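PDB 5I0P: beta-lactamase domain protein from Burkholderia ambifaria, which binds two zinc ions in a metallo-beta-lactamase fold and is probably a metal-dependent hydrolase whose substrate is not established. Local coordinates for residues G212-P215 against E216-A219; L254-Y257 against L258-L261. All coordinates share one frame; numbering follows the deposited sequence.

Both contacts belong to the metallo-beta-lactamase domain and follow one another along the chain: contact 1 (212-219) runs from the loop after strand 203-210 into strand 217-222 of the six-stranded mixed sheet, and contact 2 (254-261) comes later, on helix 253-260 and the residue after it. Their centres are about 10 Å apart, and they touch where Gly-212 N packs 3.9 Å from Leu-256 CB. Contact 1 supplies His-213 to one zinc ion, whereas contact 2 lies farther from the metal, the Tyr-257 side chain about 10 Å from a zinc ion and about 5 Å from the side chain of His-213. The helix thus backs the metal-binding loop, between it and helix 284-308.

Contact 1 (G212-P215 against E216-A219); sequences GHSP and EHCA. With ZN (zinc ion), chain E.
His-213 CD2 and His-217 CD2 meet 4.3 Å apart on a loop that turns into strand 217-222 of the metallo-beta-lactamase fold and delivers one ligand to its two-zinc centre. His-213 NE2 lies 2.3 Å from a zinc ion that His-102, His-104 and Asp-232 also bind. With CG set anti to the backbone N (chi1 177°), the imidazole extends from the loop towards the metal, and ND1, on the ring's other side, is hydrogen-bonded to Asn-241 O. Bonds at both ring nitrogens fix the rotation of this ligand.

The van der Waals contacts gather around His-217. Its CD2 arrives at the edge of the His-213 ring, close to that ring's plane. Ser-214 OG comes to the edge of the His-217 ring, near its plane, and rests 3.4 Å from His-217 CB; a chi1 of 61° sets this hydroxyl between the serine's backbone N and carbonyl carbon, on the side facing His-217 CB. The Pro-215 ring stands outside this cluster and packs against Glu-133 and Phe-136 of helix 131-141.

Glu-133 OE2 is hydrogen-bonded to both Ser-214 OG and Glu-216 N, tying the turn to helix 131-141, and the extended Glu-216 side chain uses OE1 to accept from Gly-132 N. The other histidine points its polar end at a different zinc ligand: His-217 NE2, 5.7 Å from His-213 NE2, is hydrogen-bonded to the backbone N of Asp-232. This is consistent with a second-shell role for His-217, holding the backbone of Asp-232 through that single NE2 to N bond.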
ATOM      1  N   GLY A 212      -2.521  -8.548   4.398  1.00 25.97           N
ATOM      2  CA  GLY A 212      -3.035  -9.085   3.157  1.00 24.18           C
ATOM      3  C   GLY A 212      -2.467  -8.450   1.908  1.00 28.08           C
ATOM      4  O   GLY A 212      -2.266  -9.132   0.900  1.00 34.93           O
ATOM      5  N   HIS A 213      -2.223  -7.142   1.949  1.00 26.76           N
ATOM      6  CA  HIS A 213      -1.536  -6.440   0.870  1.00 26.54           C
ATOM      7  C   HIS A 213      -0.015  -6.505   1.029  1.00 27.29           C
ATOM      8  O   HIS A 213       0.713  -6.655   0.046  1.00 20.57           O
ATOM      9  CB  HIS A 213      -2.045  -4.992   0.812  1.00 20.25           C
ATOM     10  CG  HIS A 213      -1.358  -4.141  -0.206  1.00 25.20           C
ATOM     11  ND1 HIS A 213      -1.490  -4.344  -1.564  1.00 25.86           N
ATOM     12  CD2 HIS A 213      -0.578  -3.044  -0.063  1.00 27.09           C
ATOM     13  CE1 HIS A 213      -0.774  -3.440  -2.212  1.00 25.41           C
ATOM     14  NE2 HIS A 213      -0.222  -2.632  -1.324  1.00 24.02           N
ATOM     15  N   SER A 214       0.463  -6.456   2.264  1.00 35.62           N
ATOM     16  CA  SER A 214       1.885  -6.399   2.586  1.00 34.00           C
ATOM     17  C   SER A 214       2.046  -6.895   4.021  1.00 32.09           C
ATOM     18  O   SER A 214       1.041  -7.081   4.729  1.00 24.22           O
ATOM     19  CB  SER A 214       2.435  -4.969   2.433  1.00 29.55           C
ATOM     20  OG  SER A 214       1.773  -4.065   3.305  1.00 31.15           O
ATOM     21  N   PRO A 215       3.294  -7.139   4.476  1.00 30.32           N
ATOM     22  CA  PRO A 215       3.478  -7.784   5.786  1.00 30.41           C
ATOM     23  C   PRO A 215       2.723  -7.128   6.927  1.00 32.73           C
ATOM     24  O   PRO A 215       2.044  -7.820   7.707  1.00 31.81           O
ATOM     25  CB  PRO A 215       4.997  -7.675   6.005  1.00 24.53           C
ATOM     26  CG  PRO A 215       5.569  -7.691   4.688  1.00 23.84           C
ATOM     27  CD  PRO A 215       4.591  -6.980   3.791  1.00 30.98           C
ATOM     28  N   GLU A 216       2.821  -5.801   7.035  1.00 27.39           N
ATOM     29  CA  GLU A 216       2.369  -5.078   8.212  1.00 30.07           C
ATOM     30  C   GLU A 216       2.167  -3.618   7.832  1.00 30.39           C
ATOM     31  O   GLU A 216       2.960  -2.745   8.219  1.00 27.54           O
ATOM     32  CB  GLU A 216       3.385  -5.221   9.356  1.00 22.15           C
ATOM     33  CG  GLU A 216       2.869  -4.725  10.705  1.00 27.57           C
ATOM     34  CD  GLU A 216       3.956  -4.675  11.820  1.00 31.86           C
ATOM     35  OE1 GLU A 216       5.107  -5.156  11.633  1.00 31.26           O
ATOM     36  OE2 GLU A 216       3.641  -4.162  12.909  1.00 28.22           O
ATOM     37  N   HIS A 217       1.109  -3.360   7.068  1.00 26.82           N
ATOM     38  CA  HIS A 217       0.920  -2.070   6.410  1.00 22.95           C
ATOM     39  C   HIS A 217       0.551  -0.997   7.422  1.00 26.91           C
ATOM     40  O   HIS A 217      -0.336  -1.193   8.259  1.00 30.99           O
ATOM     41  CB  HIS A 217      -0.162  -2.202   5.345  1.00 20.48           C
ATOM     42  CG  HIS A 217      -0.463  -0.923   4.627  1.00 24.17           C
ATOM     43  ND1 HIS A 217      -1.210   0.092   5.194  1.00 25.42           N
ATOM     44  CD2 HIS A 217      -0.135  -0.502   3.381  1.00 21.35           C
ATOM     45  CE1 HIS A 217      -1.305   1.092   4.337  1.00 25.52           C
ATOM     46  NE2 HIS A 217      -0.681   0.749   3.221  1.00 22.20           N
ATOM     47  N   CYS A 218       1.226   0.143   7.361  1.00 28.15           N
ATOM     48  CA  CYS A 218       0.997   1.209   8.339  1.00 30.68           C
ATOM     49  C   CYS A 218       0.126   2.281   7.703  1.00 28.39           C
ATOM     50  O   CYS A 218       0.573   2.990   6.803  1.00 30.94           O
ATOM     51  CB  CYS A 218       2.306   1.825   8.853  1.00 27.07           C
ATOM     52  SG  CYS A 218       2.009   3.330   9.853  1.00 36.30           S
ATOM     53  N   ALA A 219      -1.116   2.372   8.153  1.00 25.52           N
ATOM     54  CA  ALA A 219      -1.976   3.518   7.894  1.00 22.08           C
ATOM     55  C   ALA A 219      -1.987   4.376   9.154  1.00 37.65           C
ATOM     56  O   ALA A 219      -1.739   3.887  10.264  1.00 31.75           O
ATOM     57  CB  ALA A 219      -3.393   3.105   7.513  1.00 22.17           C
TER
HETATM   58 ZN    ZN E 400       1.401  -1.360  -2.281  1.00 50.66          ZN

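Contact 2 (L254-Y257 against L258-L261); sequences LALY and LESL
Two torsions bring together Tyr-257 of helix 253-260, in the metallo-beta-lactamase domain, and Leu-261, four residues on. The tyrosine has CG anti to its own N (chi1 174°), which carries the ring along the helix toward the next turn; there the leucine, with CG anti to its carbonyl carbon (chi1 -76°), faces it in an i to i+4 contact. Leu-261 CG sits over one face of the phenol ring in a CH-pi contact, 4.2 Å from the centroid and offset toward the CE2-CZ side. Its methyls lie toward the CZ end of the ring, CD1 3.7 Å from Tyr-257 CE2 and CD2 3.6 Å from Tyr-257 OH. Tyr-257 OH is hydrogen-bonded to Met-233 O and Thr-240 OG1, so the ring is held at its far end too.

On another flank, Leu-258 CD1 packs 4.0 Å from Leu-254 CG, and Leu-254 continues onto helices 284-308 and 333-347.

Successive i to i+4 backbone bonds carry the helix, the straightest from Leu-258 N to Leu-254 O (2.8 Å, 170°). Ser-260 adds a side-chain bond, since Leu-256 O accepts from both its N and its OG. The two donors approach from opposite faces of the carbonyl plane, OG 2.9 Å from Leu-256 O and well above that plane, while Tyr-211 N is hydrogen-bonded to the same OG.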
ATOM      1  N   LEU A 254      -6.331 -12.655   1.146  1.00 32.23           N
ATOM      2  CA  LEU A 254      -7.606 -11.972   0.941  1.00 26.78           C
ATOM      3  C   LEU A 254      -8.440 -11.984   2.215  1.00 29.50           C
ATOM      4  O   LEU A 254      -9.106 -11.000   2.541  1.00 34.00           O
ATOM      5  CB  LEU A 254      -8.372 -12.591  -0.229  1.00 30.94           C
ATOM      6  CG  LEU A 254      -9.684 -11.925  -0.696  1.00 29.32           C
ATOM      7  CD1 LEU A 254      -9.492 -10.466  -0.996  1.00 27.39           C
ATOM      8  CD2 LEU A 254     -10.259 -12.640  -1.915  1.00 26.32           C
ATOM      9  N   ALA A 255      -8.434 -13.085   2.953  1.00 30.86           N
ATOM     10  CA  ALA A 255      -9.133 -13.046   4.227  1.00 35.32           C
ATOM     11  C   ALA A 255      -8.505 -12.018   5.177  1.00 33.71           C
ATOM     12  O   ALA A 255      -9.221 -11.258   5.831  1.00 35.70           O
ATOM     13  CB  ALA A 255      -9.160 -14.432   4.840  1.00 24.61           C
ATOM     14  N   LEU A 256      -7.172 -11.982   5.264  1.00 26.31           N
ATOM     15  CA  LEU A 256      -6.503 -10.977   6.084  1.00 32.84           C
ATOM     16  C   LEU A 256      -6.916  -9.573   5.659  1.00 34.44           C
ATOM     17  O   LEU A 256      -7.177  -8.704   6.501  1.00 32.86           O
ATOM     18  CB  LEU A 256      -4.976 -11.143   5.977  1.00 24.95           C
ATOM     19  CG  LEU A 256      -4.457 -12.426   6.639  1.00 26.64           C
ATOM     20  CD1 LEU A 256      -2.963 -12.720   6.371  1.00 22.52           C
ATOM     21  CD2 LEU A 256      -4.727 -12.294   8.102  1.00 23.32           C
ATOM     22  N   TYR A 257      -6.977  -9.338   4.345  1.00 28.29           N
ATOM     23  CA  TYR A 257      -7.303  -8.013   3.851  1.00 23.24           C
ATOM     24  C   TYR A 257      -8.737  -7.651   4.182  1.00 25.97           C
ATOM     25  O   TYR A 257      -9.016  -6.538   4.645  1.00 28.53           O
ATOM     26  CB  TYR A 257      -7.047  -7.938   2.363  1.00 30.13           C
ATOM     27  CG  TYR A 257      -7.497  -6.628   1.783  1.00 41.80           C
ATOM     28  CD1 TYR A 257      -6.781  -5.447   2.025  1.00 33.00           C
ATOM     29  CD2 TYR A 257      -8.665  -6.557   0.998  1.00 36.78           C
ATOM     30  CE1 TYR A 257      -7.215  -4.235   1.480  1.00 27.04           C
ATOM     31  CE2 TYR A 257      -9.092  -5.359   0.462  1.00 32.52           C
ATOM     32  CZ  TYR A 257      -8.370  -4.200   0.705  1.00 29.77           C
ATOM     33  OH  TYR A 257      -8.821  -3.008   0.167  1.00 29.71           O
ATOM     34  N   LEU A 258      -9.666  -8.573   3.924  1.00 26.29           N
ATOM     35  CA  LEU A 258     -11.065  -8.322   4.225  1.00 24.18           C
ATOM     36  C   LEU A 258     -11.261  -8.114   5.719  1.00 26.22           C
ATOM     37  O   LEU A 258     -12.154  -7.372   6.137  1.00 35.91           O
ATOM     38  CB  LEU A 258     -11.931  -9.477   3.696  1.00 28.67           C
ATOM     39  CG  LEU A 258     -11.926  -9.627   2.158  1.00 33.37           C
ATOM     40  CD1 LEU A 258     -12.728 -10.836   1.698  1.00 25.26           C
ATOM     41  CD2 LEU A 258     -12.369  -8.364   1.434  1.00 24.57           C
ATOM     42  N   GLU A 259     -10.472  -8.782   6.544  1.00 28.40           N
ATOM     43  CA  GLU A 259     -10.578  -8.537   7.973  1.00 30.29           C
ATOM     44  C   GLU A 259      -9.975  -7.181   8.336  1.00 27.87           C
ATOM     45  O   GLU A 259     -10.568  -6.426   9.104  1.00 33.15           O
ATOM     46  CB  GLU A 259      -9.914  -9.664   8.735  1.00 33.20           C
ATOM     47  CG  GLU A 259      -9.938  -9.548  10.242  1.00 52.35           C
ATOM     48  CD  GLU A 259      -9.067 -10.624  10.884  1.00 75.54           C
ATOM     49  OE1 GLU A 259      -9.419 -11.088  11.993  1.00 86.73           O
ATOM     50  OE2 GLU A 259      -8.045 -11.034  10.266  1.00 81.75           O
ATOM     51  N   SER A 260      -8.831  -6.831   7.750  1.00 23.92           N
ATOM     52  CA  SER A 260      -8.246  -5.522   8.021  1.00 34.07           C
ATOM     53  C   SER A 260      -9.195  -4.368   7.652  1.00 32.02           C
ATOM     54  O   SER A 260      -9.185  -3.317   8.299  1.00 27.73           O
ATOM     55  CB  SER A 260      -6.943  -5.391   7.245  1.00 33.46           C
ATOM     56  OG  SER A 260      -6.007  -6.336   7.674  1.00 32.71           O
ATOM     57  N   LEU A 261     -10.052  -4.552   6.651  1.00 30.75           N
ATOM     58  CA  LEU A 261     -10.911  -3.449   6.239  1.00 31.97           C
ATOM     59  C   LEU A 261     -11.863  -3.024   7.339  1.00 36.12           C
ATOM     60  O   LEU A 261     -12.281  -1.860   7.364  1.00 36.47           O
ATOM     61  CB  LEU A 261     -11.682  -3.825   4.981  1.00 30.35           C
ATOM     62  CG  LEU A 261     -10.878  -3.806   3.689  1.00 31.37           C
ATOM     63  CD1 LEU A 261     -11.836  -4.037   2.530  1.00 34.69           C
ATOM     64  CD2 LEU A 261     -10.167  -2.482   3.508  1.00 23.19           C
TER